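Local coordinates for protein leucyl aminopeptidase (Trypanosoma brucei brucei, PDB 5NTD) that probably removes leucine and other amino acids from the N-termini of peptides, as a manganese-dependent aminopeptidase of the M17 family that binds the inhibitor bestatin, at residues E11-V20 with N218-I228; T410-N420 with T438-H449. All blocks are in the same frame, centred on the assembly; numbering follows the deposited sequence.

Contact 1 and contact 2 lie on opposite sides of the centre of the chain. Their centres are 33 Å apart, their nearest atoms are about 17 Å apart, and they do not touch. Contact 1 packs the N-terminal helix against the start of helix 222-236. Contact 2 is a parallel strand pair inside the catalytic domain. Neither forms the active site. The side chain of Leu-220 in contact 1 is about 14 Å from a bound manganese ion and about 14 Å from bestatin. In contact 2, the side chain of Thr-410 is about 12 Å from the bound bestatin. Both contacts also reach other subunits of the six-chain assembly.

Contact 1. Residues E11-V20 with N218-I228; sequences ELSAFVQSCV and NLLTTATFTEI
Phe-15 and Leu-219 meet through different first torsions. Phe-15 turns CG away from its backbone N (chi1 172°), which carries the ring out to Leu-219. The backbone of Leu-219 puts CB over the middle of the ring, 4.0 Å from the ring centroid of Phe-15. This is a CH-pi contact on one face. The SG of Cys-19 lies over the opposite face, towards the rim. At the ring edge, Leu-220 CD1 approaches Phe-15 CE2.

Leu-219 sets CG opposite its carbonyl carbon (chi1 -66°), and its CD2 branch reaches on beyond the ring to cross Glu-11, with CD2 3.8 Å from Glu-11 CD. Glu-11 OE2 is hydrogen-bonded to Tyr-176 OH. Leu-12 points CD2 at the carbonyls of Asn-218 and Leu-219, with CD2 3.2 Å from Asn-218 O. Asn-218 OD1 accepts a hydrogen bond from Ile-356 N of the second subunit.

Further along, Ile-228 is a knob in a hole made by Phe-15, Val-16, Cys-19 and Val-20. Its CD1 comes 3.7 Å from Cys-19 CB. Val-16 splits its branches: CG1 passes Ile-228 CG1, and CG2 lies 3.7 Å from Thr-224 CB.

Thr-221 and Thr-224 form a capping box that starts helix 222-236. Thr-224 N gives a bond to Thr-221 OG1 (2.9 Å), and Thr-221 N gives one to Thr-224 OG1. Thr-224 OG1 also donates to Leu-219 O, on a lone pair in the carbonyl plane. Thr-224 OG1 thus faces the loop, while Thr-224 CG2 faces Leu-12 and Val-16.

The axes of 11-20 and 222-228 come within 9.3 Å and cross at -40°. Helix 196-214 borders them through Arg-211 and Leu-212, while strands 268-274 and 334-344 pack against helix 222-236.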
loop_
_atom_site.group_PDB
_atom_site.type_symbol
_atom_site.label_atom_id
_atom_site.label_comp_id
_atom_site.label_asym_id
_atom_site.label_seq_id
_atom_site.Cartn_x
_atom_site.Cartn_y
_atom_site.Cartn_z
ATOM N N GLU G 11 -24.429 -25.358 22.308
ATOM C CA GLU G 11 -24.633 -23.910 22.016
ATOM C C GLU G 11 -25.298 -23.673 20.641
ATOM O O GLU G 11 -26.203 -22.844 20.505
ATOM C CB GLU G 11 -23.300 -23.164 22.112
ATOM C CG GLU G 11 -23.387 -21.676 21.825
ATOM C CD GLU G 11 -22.039 -20.971 21.847
ATOM O OE1 GLU G 11 -21.070 -21.294 21.092
ATOM O OE2 GLU G 11 -21.998 -20.058 22.645
ATOM N N LEU G 12 -24.846 -24.410 19.635
ATOM C CA LEU G 12 -25.395 -24.261 18.283
ATOM C C LEU G 12 -26.863 -24.682 18.235
ATOM O O LEU G 12 -27.692 -24.006 17.624
ATOM C CB LEU G 12 -24.586 -25.023 17.259
ATOM C CG LEU G 12 -23.177 -24.438 17.000
ATOM C CD1 LEU G 12 -22.408 -25.370 16.046
ATOM C CD2 LEU G 12 -23.191 -23.052 16.411
ATOM N N SER G 13 -27.174 -25.803 18.873
ATOM C CA SER G 13 -28.574 -26.270 18.952
ATOM C C SER G 13 -29.467 -25.246 19.603
ATOM O O SER G 13 -30.571 -24.983 19.135
ATOM C CB SER G 13 -28.702 -27.542 19.759
ATOM O OG SER G 13 -28.254 -28.618 18.965
ATOM N N ALA G 14 -28.998 -24.698 20.712
ATOM C CA ALA G 14 -29.809 -23.708 21.439
ATOM C C ALA G 14 -30.034 -22.473 20.562
ATOM O O ALA G 14 -31.096 -21.886 20.529
ATOM C CB ALA G 14 -29.143 -23.338 22.732
ATOM N N PHE G 15 -29.025 -22.130 19.788
ATOM C CA PHE G 15 -29.104 -20.931 18.924
ATOM C C PHE G 15 -30.077 -21.195 17.806
ATOM O O PHE G 15 -30.870 -20.334 17.443
ATOM C CB PHE G 15 -27.720 -20.508 18.353
ATOM C CG PHE G 15 -27.829 -19.420 17.321
ATOM C CD1 PHE G 15 -28.138 -18.125 17.712
ATOM C CD2 PHE G 15 -27.685 -19.702 15.978
ATOM C CE1 PHE G 15 -28.276 -17.117 16.777
ATOM C CE2 PHE G 15 -27.812 -18.699 15.025
ATOM C CZ PHE G 15 -28.118 -17.396 15.434
ATOM N N VAL G 16 -29.991 -22.392 17.239
ATOM C CA VAL G 16 -30.957 -22.808 16.190
ATOM C C VAL G 16 -32.383 -22.607 16.724
ATOM O O VAL G 16 -33.237 -21.974 16.091
ATOM C CB VAL G 16 -30.766 -24.279 15.752
ATOM C CG1 VAL G 16 -31.965 -24.796 14.944
ATOM C CG2 VAL G 16 -29.509 -24.370 14.900
ATOM N N GLN G 17 -32.596 -23.146 17.901
ATOM C CA GLN G 17 -33.915 -23.107 18.530
ATOM C C GLN G 17 -34.370 -21.666 18.754
ATOM O O GLN G 17 -35.524 -21.329 18.491
ATOM C CB GLN G 17 -33.929 -23.906 19.838
ATOM C CG GLN G 17 -35.351 -24.091 20.394
ATOM C CD GLN G 17 -35.394 -24.697 21.788
ATOM O OE1 GLN G 17 -34.513 -24.475 22.626
ATOM N NE2 GLN G 17 -36.418 -25.501 22.037
ATOM N N SER G 18 -33.447 -20.814 19.204
ATOM C CA SER G 18 -33.766 -19.378 19.435
ATOM C C SER G 18 -34.275 -18.719 18.140
ATOM O O SER G 18 -35.088 -17.815 18.167
ATOM C CB SER G 18 -32.539 -18.601 19.944
ATOM O OG SER G 18 -31.622 -18.312 18.867
ATOM N N CYS G 19 -33.738 -19.153 17.008
ATOM C CA CYS G 19 -34.126 -18.574 15.716
ATOM C C CYS G 19 -35.449 -19.171 15.229
ATOM O O CYS G 19 -36.342 -18.445 14.745
ATOM C CB CYS G 19 -33.032 -18.752 14.652
ATOM S SG CYS G 19 -31.517 -17.838 15.061
ATOM N N VAL G 20 -35.564 -20.487 15.334
ATOM C CA VAL G 20 -36.824 -21.190 14.886
ATOM C C VAL G 20 -38.055 -20.710 15.668
ATOM O O VAL G 20 -39.131 -20.558 15.122
ATOM C CB VAL G 20 -36.682 -22.698 15.015
ATOM C CG1 VAL G 20 -38.003 -23.402 14.758
ATOM C CG2 VAL G 20 -35.627 -23.199 14.032
ATOM N N ASN G 218 -19.643 -18.124 13.973
ATOM C CA ASN G 218 -19.441 -19.270 14.898
ATOM C C ASN G 218 -20.779 -19.837 15.397
ATOM O O ASN G 218 -20.844 -20.961 15.835
ATOM C CB ASN G 218 -18.461 -18.974 16.036
ATOM C CG ASN G 218 -18.946 -17.900 16.946
ATOM O OD1 ASN G 218 -18.833 -16.711 16.645
ATOM N ND2 ASN G 218 -19.531 -18.288 18.054
ATOM N N LEU G 219 -21.841 -19.045 15.260
ATOM C CA LEU G 219 -23.239 -19.457 15.594
ATOM C C LEU G 219 -24.061 -19.760 14.359
ATOM O O LEU G 219 -24.755 -20.769 14.275
ATOM C CB LEU G 219 -23.939 -18.392 16.395
ATOM C CG LEU G 219 -23.363 -18.164 17.787
ATOM C CD1 LEU G 219 -24.105 -17.027 18.475
ATOM C CD2 LEU G 219 -23.441 -19.409 18.652
ATOM N N LEU G 220 -23.983 -18.860 13.388
ATOM C CA LEU G 220 -24.685 -19.048 12.124
ATOM C C LEU G 220 -23.741 -19.567 11.079
ATOM O O LEU G 220 -23.038 -18.820 10.384
ATOM C CB LEU G 220 -25.395 -17.784 11.652
ATOM C CG LEU G 220 -26.297 -18.153 10.448
ATOM C CD1 LEU G 220 -27.593 -18.839 10.872
ATOM C CD2 LEU G 220 -26.621 -16.936 9.652
ATOM N N THR G 221 -23.814 -20.864 10.915
ATOM C CA THR G 221 -22.999 -21.614 9.953
ATOM C C THR G 221 -23.861 -22.117 8.811
ATOM O O THR G 221 -25.079 -21.947 8.819
ATOM C CB THR G 221 -22.350 -22.814 10.622
ATOM O OG1 THR G 221 -23.348 -23.796 10.897
ATOM C CG2 THR G 221 -21.682 -22.427 11.903
ATOM N N THR G 222 -23.239 -22.727 7.815
ATOM C CA THR G 222 -23.999 -23.296 6.723
ATOM C C THR G 222 -24.972 -24.358 7.268
ATOM O O THR G 222 -26.108 -24.458 6.827
ATOM C CB THR G 222 -23.142 -23.965 5.649
ATOM O OG1 THR G 222 -22.348 -24.997 6.229
ATOM C CG2 THR G 222 -22.245 -22.948 4.950
ATOM N N ALA G 223 -24.532 -25.083 8.294
ATOM C CA ALA G 223 -25.330 -26.144 8.921
ATOM C C ALA G 223 -26.441 -25.580 9.786
ATOM O O ALA G 223 -27.603 -26.067 9.700
ATOM C CB ALA G 223 -24.476 -27.079 9.752
ATOM N N THR G 224 -26.140 -24.584 10.623
ATOM C CA THR G 224 -27.207 -24.059 11.498
ATOM C C THR G 224 -28.272 -23.286 10.709
ATOM O O THR G 224 -29.459 -23.322 11.043
ATOM C CB THR G 224 -26.723 -23.242 12.675
ATOM O OG1 THR G 224 -25.996 -22.112 12.212
ATOM C CG2 THR G 224 -25.882 -24.091 13.564
ATOM N N PHE G 225 -27.853 -22.604 9.656
ATOM C CA PHE G 225 -28.811 -21.880 8.794
ATOM C C PHE G 225 -29.764 -22.926 8.170
ATOM O O PHE G 225 -30.977 -22.755 8.140
ATOM C CB PHE G 225 -28.095 -21.101 7.715
ATOM C CG PHE G 225 -28.877 -19.941 7.132
ATOM C CD1 PHE G 225 -30.255 -19.869 7.156
ATOM C CD2 PHE G 225 -28.176 -18.918 6.486
ATOM C CE1 PHE G 225 -30.922 -18.802 6.587
ATOM C CE2 PHE G 225 -28.846 -17.833 5.908
ATOM C CZ PHE G 225 -30.221 -17.784 5.946
ATOM N N THR G 226 -29.182 -24.011 7.707
ATOM C CA THR G 226 -29.974 -25.089 7.126
ATOM C C THR G 226 -30.973 -25.665 8.159
ATOM O O THR G 226 -32.139 -25.898 7.841
ATOM C CB THR G 226 -29.073 -26.205 6.587
ATOM O OG1 THR G 226 -28.270 -25.659 5.533
ATOM C CG2 THR G 226 -29.911 -27.379 6.026
ATOM N N GLU G 227 -30.492 -25.914 9.356
ATOM C CA GLU G 227 -31.349 -26.470 10.421
ATOM C C GLU G 227 -32.480 -25.525 10.752
ATOM O O GLU G 227 -33.602 -25.947 11.030
ATOM C CB GLU G 227 -30.577 -26.766 11.697
ATOM C CG GLU G 227 -29.722 -28.009 11.588
ATOM C CD GLU G 227 -28.804 -28.155 12.801
ATOM O OE1 GLU G 227 -29.326 -28.048 13.941
ATOM O OE2 GLU G 227 -27.572 -28.362 12.628
ATOM N N ILE G 228 -32.179 -24.244 10.745
ATOM C CA ILE G 228 -33.206 -23.223 11.005
ATOM C C ILE G 228 -34.298 -23.279 9.938
ATOM O O ILE G 228 -35.487 -23.243 10.247
ATOM C CB ILE G 228 -32.601 -21.820 11.097
ATOM C CG1 ILE G 228 -31.815 -21.708 12.409
ATOM C CG2 ILE G 228 -33.685 -20.738 11.038
ATOM C CD1 ILE G 228 -30.792 -20.591 12.413
#

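Contact 2. Residues T410-N420 with T438-H449; sequences TGRHHAGLYVN and TCFPVLYCPEYH
Tyr-418, Tyr-444 and Leu-417 bury the most surface here. Tyr-418 extends its ring from strand 415-419 with CG anti to the backbone N (chi1 177°). Tyr-444 CD1 sits over one face of that ring, towards the rim, 3.4 Å from Tyr-418 CZ. The two ring planes are inclined at 50°. His-449 completes an aromatic cluster, with CD2 3.3 Å from Tyr-418 OH.

Tyr-444 also packs against the end of the strand. Val-419 O and Asn-420 CA lie over one face of its ring, and the CA makes a CH-pi contact. Pro-446 CD lies over the opposite face, towards the rim.

Leu-417 packs its CG on Cys-439 CB at 3.7 Å, on the face of the sheet that also carries Ala-415. Both its N and its O bond to 438-449, straddling Pro-441: Leu-417 N to Phe-440 O, and Val-442 N to Leu-417 O at 2.8 Å. Two more bonds of the parallel pairing join Ala-415 N to Thr-438 O and Phe-440 N to Ala-415 O. Thr-438 OG1 donates to His-413 O from above the carbonyl plane and lies over the His-414 ring.

Strands 415-419 and 439-441 belong to a beta-alpha-beta unit connected by helix 422-435. Strand 490-495 pairs antiparallel with 415-419. Arg-113 of the third subunit bonds to Val-419 O.

Main-chain bonds thus set the strand register. An apolar patch lines the pair, an aromatic cluster closes the end toward 446-449, and a threonine hydroxyl bonds at the other. A water bridges Val-419 N and Val-442 O (3.1 and 2.9 Å) just where direct pairing stops.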
loop_
_atom_site.group_PDB
_atom_site.type_symbol
_atom_site.label_atom_id
_atom_site.label_comp_id
_atom_site.label_asym_id
_atom_site.label_seq_id
_atom_site.Cartn_x
_atom_site.Cartn_y
_atom_site.Cartn_z
ATOM N N THR G 410 -24.992 3.360 -5.429
ATOM C CA THR G 410 -26.359 3.663 -4.900
ATOM C C THR G 410 -26.446 3.925 -3.401
ATOM O O THR G 410 -27.472 4.338 -2.884
ATOM C CB THR G 410 -27.394 2.583 -5.260
ATOM O OG1 THR G 410 -27.088 1.355 -4.601
ATOM C CG2 THR G 410 -27.429 2.356 -6.745
ATOM N N GLY G 411 -25.353 3.706 -2.701
ATOM C CA GLY G 411 -25.222 4.179 -1.293
ATOM C C GLY G 411 -25.721 3.233 -0.224
ATOM O O GLY G 411 -26.068 2.087 -0.494
ATOM N N ARG G 412 -25.771 3.742 0.994
ATOM C CA ARG G 412 -26.011 2.893 2.170
ATOM C C ARG G 412 -27.478 2.512 2.369
ATOM O O ARG G 412 -27.768 1.556 3.050
ATOM C CB ARG G 412 -25.468 3.570 3.448
ATOM C CG ARG G 412 -23.997 3.986 3.446
ATOM C CD ARG G 412 -23.176 2.759 3.527
ATOM N NE ARG G 412 -21.777 3.001 3.850
ATOM C CZ ARG G 412 -21.199 2.714 5.014
ATOM N NH1 ARG G 412 -21.884 2.166 6.023
ATOM N NH2 ARG G 412 -19.916 2.991 5.172
ATOM N N HIS G 413 -28.388 3.255 1.746
ATOM C CA HIS G 413 -29.832 3.088 1.978
ATOM C C HIS G 413 -30.609 2.531 0.830
ATOM O O HIS G 413 -31.757 2.176 0.988
ATOM C CB HIS G 413 -30.480 4.398 2.424
ATOM C CG HIS G 413 -29.763 5.037 3.559
ATOM N ND1 HIS G 413 -28.690 5.879 3.371
ATOM C CD2 HIS G 413 -29.913 4.909 4.896
ATOM C CE1 HIS G 413 -28.226 6.264 4.544
ATOM N NE2 HIS G 413 -28.949 5.689 5.483
ATOM N N HIS G 414 -29.993 2.501 -0.323
ATOM C CA HIS G 414 -30.660 2.042 -1.533
ATOM C C HIS G 414 -29.939 0.842 -2.131
ATOM O O HIS G 414 -28.802 0.970 -2.586
ATOM C CB HIS G 414 -30.696 3.133 -2.595
ATOM C CG HIS G 414 -31.604 4.272 -2.265
ATOM N ND1 HIS G 414 -31.272 5.253 -1.360
ATOM C CD2 HIS G 414 -32.828 4.584 -2.730
ATOM C CE1 HIS G 414 -32.257 6.116 -1.282
ATOM N NE2 HIS G 414 -33.216 5.729 -2.095
ATOM N N ALA G 415 -30.619 -0.294 -2.148
ATOM C CA ALA G 415 -30.110 -1.468 -2.818
ATOM C C ALA G 415 -30.100 -1.218 -4.318
ATOM O O ALA G 415 -30.997 -0.589 -4.876
ATOM C CB ALA G 415 -30.957 -2.677 -2.506
ATOM N N GLY G 416 -29.088 -1.730 -4.975
ATOM C CA GLY G 416 -28.966 -1.564 -6.427
ATOM C C GLY G 416 -29.766 -2.631 -7.166
ATOM O O GLY G 416 -29.681 -3.800 -6.834
ATOM N N LEU G 417 -30.482 -2.207 -8.186
ATOM C CA LEU G 417 -31.235 -3.122 -9.044
ATOM C C LEU G 417 -30.678 -3.257 -10.461
ATOM O O LEU G 417 -30.589 -2.285 -11.198
ATOM C CB LEU G 417 -32.698 -2.685 -9.155
ATOM C CG LEU G 417 -33.482 -2.526 -7.855
ATOM C CD1 LEU G 417 -34.924 -2.144 -8.177
ATOM C CD2 LEU G 417 -33.437 -3.790 -7.018
ATOM N N TYR G 418 -30.387 -4.493 -10.840
ATOM C CA TYR G 418 -30.019 -4.829 -12.215
ATOM C C TYR G 418 -31.133 -5.736 -12.744
ATOM O O TYR G 418 -31.281 -6.870 -12.275
ATOM C CB TYR G 418 -28.661 -5.546 -12.232
ATOM C CG TYR G 418 -28.181 -6.023 -13.575
ATOM C CD1 TYR G 418 -27.463 -5.158 -14.427
ATOM C CD2 TYR G 418 -28.374 -7.348 -13.986
ATOM C CE1 TYR G 418 -27.009 -5.595 -15.665
ATOM C CE2 TYR G 418 -27.931 -7.784 -15.234
ATOM C CZ TYR G 418 -27.238 -6.916 -16.053
ATOM O OH TYR G 418 -26.773 -7.344 -17.283
ATOM N N VAL G 419 -31.886 -5.240 -13.694
ATOM C CA VAL G 419 -33.131 -5.862 -14.087
ATOM C C VAL G 419 -33.289 -5.930 -15.606
ATOM O O VAL G 419 -33.105 -4.937 -16.293
ATOM C CB VAL G 419 -34.335 -5.100 -13.505
ATOM C CG1 VAL G 419 -35.615 -5.940 -13.586
ATOM C CG2 VAL G 419 -34.083 -4.737 -12.048
ATOM N N ASN G 420 -33.678 -7.092 -16.102
ATOM C CA ASN G 420 -33.797 -7.276 -17.566
ATOM C C ASN G 420 -35.067 -6.711 -18.221
ATOM O O ASN G 420 -35.161 -6.656 -19.415
ATOM C CB ASN G 420 -33.637 -8.735 -17.958
ATOM C CG ASN G 420 -34.803 -9.563 -17.538
ATOM O OD1 ASN G 420 -35.604 -9.154 -16.696
ATOM N ND2 ASN G 420 -34.904 -10.727 -18.091
ATOM N N THR G 438 -35.679 0.898 0.462
ATOM C CA THR G 438 -35.552 1.584 -0.833
ATOM C C THR G 438 -34.470 0.976 -1.733
ATOM O O THR G 438 -33.513 0.433 -1.254
ATOM C CB THR G 438 -35.241 3.076 -0.671
ATOM O OG1 THR G 438 -34.206 3.228 0.291
ATOM C CG2 THR G 438 -36.460 3.823 -0.194
ATOM N N CYS G 439 -34.708 1.071 -3.030
ATOM C CA CYS G 439 -33.825 0.621 -4.080
ATOM C C CYS G 439 -33.553 1.725 -5.093
ATOM O O CYS G 439 -34.233 2.741 -5.131
ATOM C CB CYS G 439 -34.395 -0.618 -4.819
ATOM S SG CYS G 439 -34.750 -1.992 -3.724
ATOM N N PHE G 440 -32.574 1.468 -5.952
ATOM C CA PHE G 440 -32.292 2.352 -7.096
ATOM C C PHE G 440 -31.646 1.552 -8.213
ATOM O O PHE G 440 -30.863 0.643 -7.951
ATOM C CB PHE G 440 -31.400 3.512 -6.667
ATOM C CG PHE G 440 -31.350 4.604 -7.680
ATOM C CD1 PHE G 440 -32.436 5.501 -7.804
ATOM C CD2 PHE G 440 -30.324 4.673 -8.592
ATOM C CE1 PHE G 440 -32.430 6.484 -8.774
ATOM C CE2 PHE G 440 -30.325 5.639 -9.579
ATOM C CZ PHE G 440 -31.364 6.556 -9.671
ATOM N N PRO G 441 -32.009 1.829 -9.479
ATOM C CA PRO G 441 -31.444 1.018 -10.551
ATOM C C PRO G 441 -29.996 1.293 -10.857
ATOM O O PRO G 441 -29.502 2.424 -10.692
ATOM C CB PRO G 441 -32.264 1.390 -11.778
ATOM C CG PRO G 441 -33.150 2.492 -11.385
ATOM C CD PRO G 441 -32.894 2.879 -9.980
ATOM N N VAL G 442 -29.319 0.229 -11.287
ATOM C CA VAL G 442 -28.017 0.359 -11.916
ATOM C C VAL G 442 -28.129 -0.004 -13.383
ATOM O O VAL G 442 -29.053 -0.680 -13.791
ATOM C CB VAL G 442 -26.905 -0.429 -11.243
ATOM C CG1 VAL G 442 -26.701 0.056 -9.821
ATOM C CG2 VAL G 442 -27.191 -1.917 -11.259
ATOM N N LEU G 443 -27.146 0.456 -14.155
ATOM C CA LEU G 443 -27.145 0.280 -15.620
ATOM C C LEU G 443 -27.393 -1.175 -16.028
ATOM O O LEU G 443 -26.699 -2.051 -15.588
ATOM C CB LEU G 443 -25.829 0.744 -16.228
ATOM C CG LEU G 443 -25.651 0.532 -17.727
ATOM C CD1 LEU G 443 -26.573 1.441 -18.507
ATOM C CD2 LEU G 443 -24.195 0.801 -18.108
ATOM N N TYR G 444 -28.404 -1.371 -16.858
ATOM C CA TYR G 444 -28.617 -2.616 -17.590
ATOM C C TYR G 444 -28.211 -2.423 -19.037
ATOM O O TYR G 444 -28.862 -1.752 -19.810
ATOM C CB TYR G 444 -30.083 -3.077 -17.522
ATOM C CG TYR G 444 -30.320 -4.416 -18.185
ATOM C CD1 TYR G 444 -30.039 -5.601 -17.513
ATOM C CD2 TYR G 444 -30.835 -4.502 -19.483
ATOM C CE1 TYR G 444 -30.234 -6.822 -18.101
ATOM C CE2 TYR G 444 -31.031 -5.745 -20.099
ATOM C CZ TYR G 444 -30.727 -6.884 -19.395
ATOM O OH TYR G 444 -30.904 -8.113 -19.957
ATOM N N CYS G 445 -27.118 -3.062 -19.378
ATOM C CA CYS G 445 -26.526 -2.969 -20.735
ATOM C C CYS G 445 -25.601 -4.158 -21.023
ATOM O O CYS G 445 -24.391 -3.997 -21.145
ATOM C CB CYS G 445 -25.795 -1.653 -20.906
ATOM S SG CYS G 445 -25.520 -1.269 -22.650
ATOM N N PRO G 446 -26.170 -5.374 -21.100
ATOM C CA PRO G 446 -25.409 -6.607 -21.301
ATOM C C PRO G 446 -24.388 -6.557 -22.430
ATOM O O PRO G 446 -23.347 -7.157 -22.330
ATOM C CB PRO G 446 -26.493 -7.649 -21.658
ATOM C CG PRO G 446 -27.762 -7.086 -21.229
ATOM C CD PRO G 446 -27.617 -5.593 -21.184
ATOM N N GLU G 447 -24.716 -5.887 -23.509
ATOM C CA GLU G 447 -23.782 -5.786 -24.643
ATOM C C GLU G 447 -22.463 -5.116 -24.254
ATOM O O GLU G 447 -21.437 -5.384 -24.834
ATOM C CB GLU G 447 -24.407 -5.088 -25.868
ATOM C CG GLU G 447 -24.854 -3.639 -25.650
ATOM C CD GLU G 447 -26.299 -3.493 -25.220
ATOM O OE1 GLU G 447 -26.823 -4.378 -24.502
ATOM O OE2 GLU G 447 -26.909 -2.446 -25.570
ATOM N N TYR G 448 -22.498 -4.262 -23.246
ATOM C CA TYR G 448 -21.261 -3.641 -22.702
ATOM C C TYR G 448 -20.627 -4.389 -21.528
ATOM O O TYR G 448 -19.451 -4.233 -21.268
ATOM C CB TYR G 448 -21.497 -2.179 -22.301
ATOM C CG TYR G 448 -21.861 -1.247 -23.426
ATOM C CD1 TYR G 448 -21.653 -1.600 -24.787
ATOM C CD2 TYR G 448 -22.365 0.020 -23.152
ATOM C CE1 TYR G 448 -21.982 -0.721 -25.816
ATOM C CE2 TYR G 448 -22.671 0.898 -24.177
ATOM C CZ TYR G 448 -22.494 0.520 -25.513
ATOM O OH TYR G 448 -22.807 1.393 -26.524
ATOM N N HIS G 449 -21.406 -5.188 -20.824
ATOM C CA HIS G 449 -20.878 -6.006 -19.693
ATOM C C HIS G 449 -20.166 -7.261 -20.173
ATOM O O HIS G 449 -19.159 -7.674 -19.635
ATOM C CB HIS G 449 -21.966 -6.434 -18.732
ATOM C CG HIS G 449 -22.897 -5.341 -18.363
ATOM N ND1 HIS G 449 -22.490 -4.031 -18.222
ATOM C CD2 HIS G 449 -24.238 -5.343 -18.135
ATOM C CE1 HIS G 449 -23.528 -3.276 -17.916
ATOM N NE2 HIS G 449 -24.603 -4.039 -17.882
HETATM O O HOH W 1 -31.498 -2.218 -14.247
#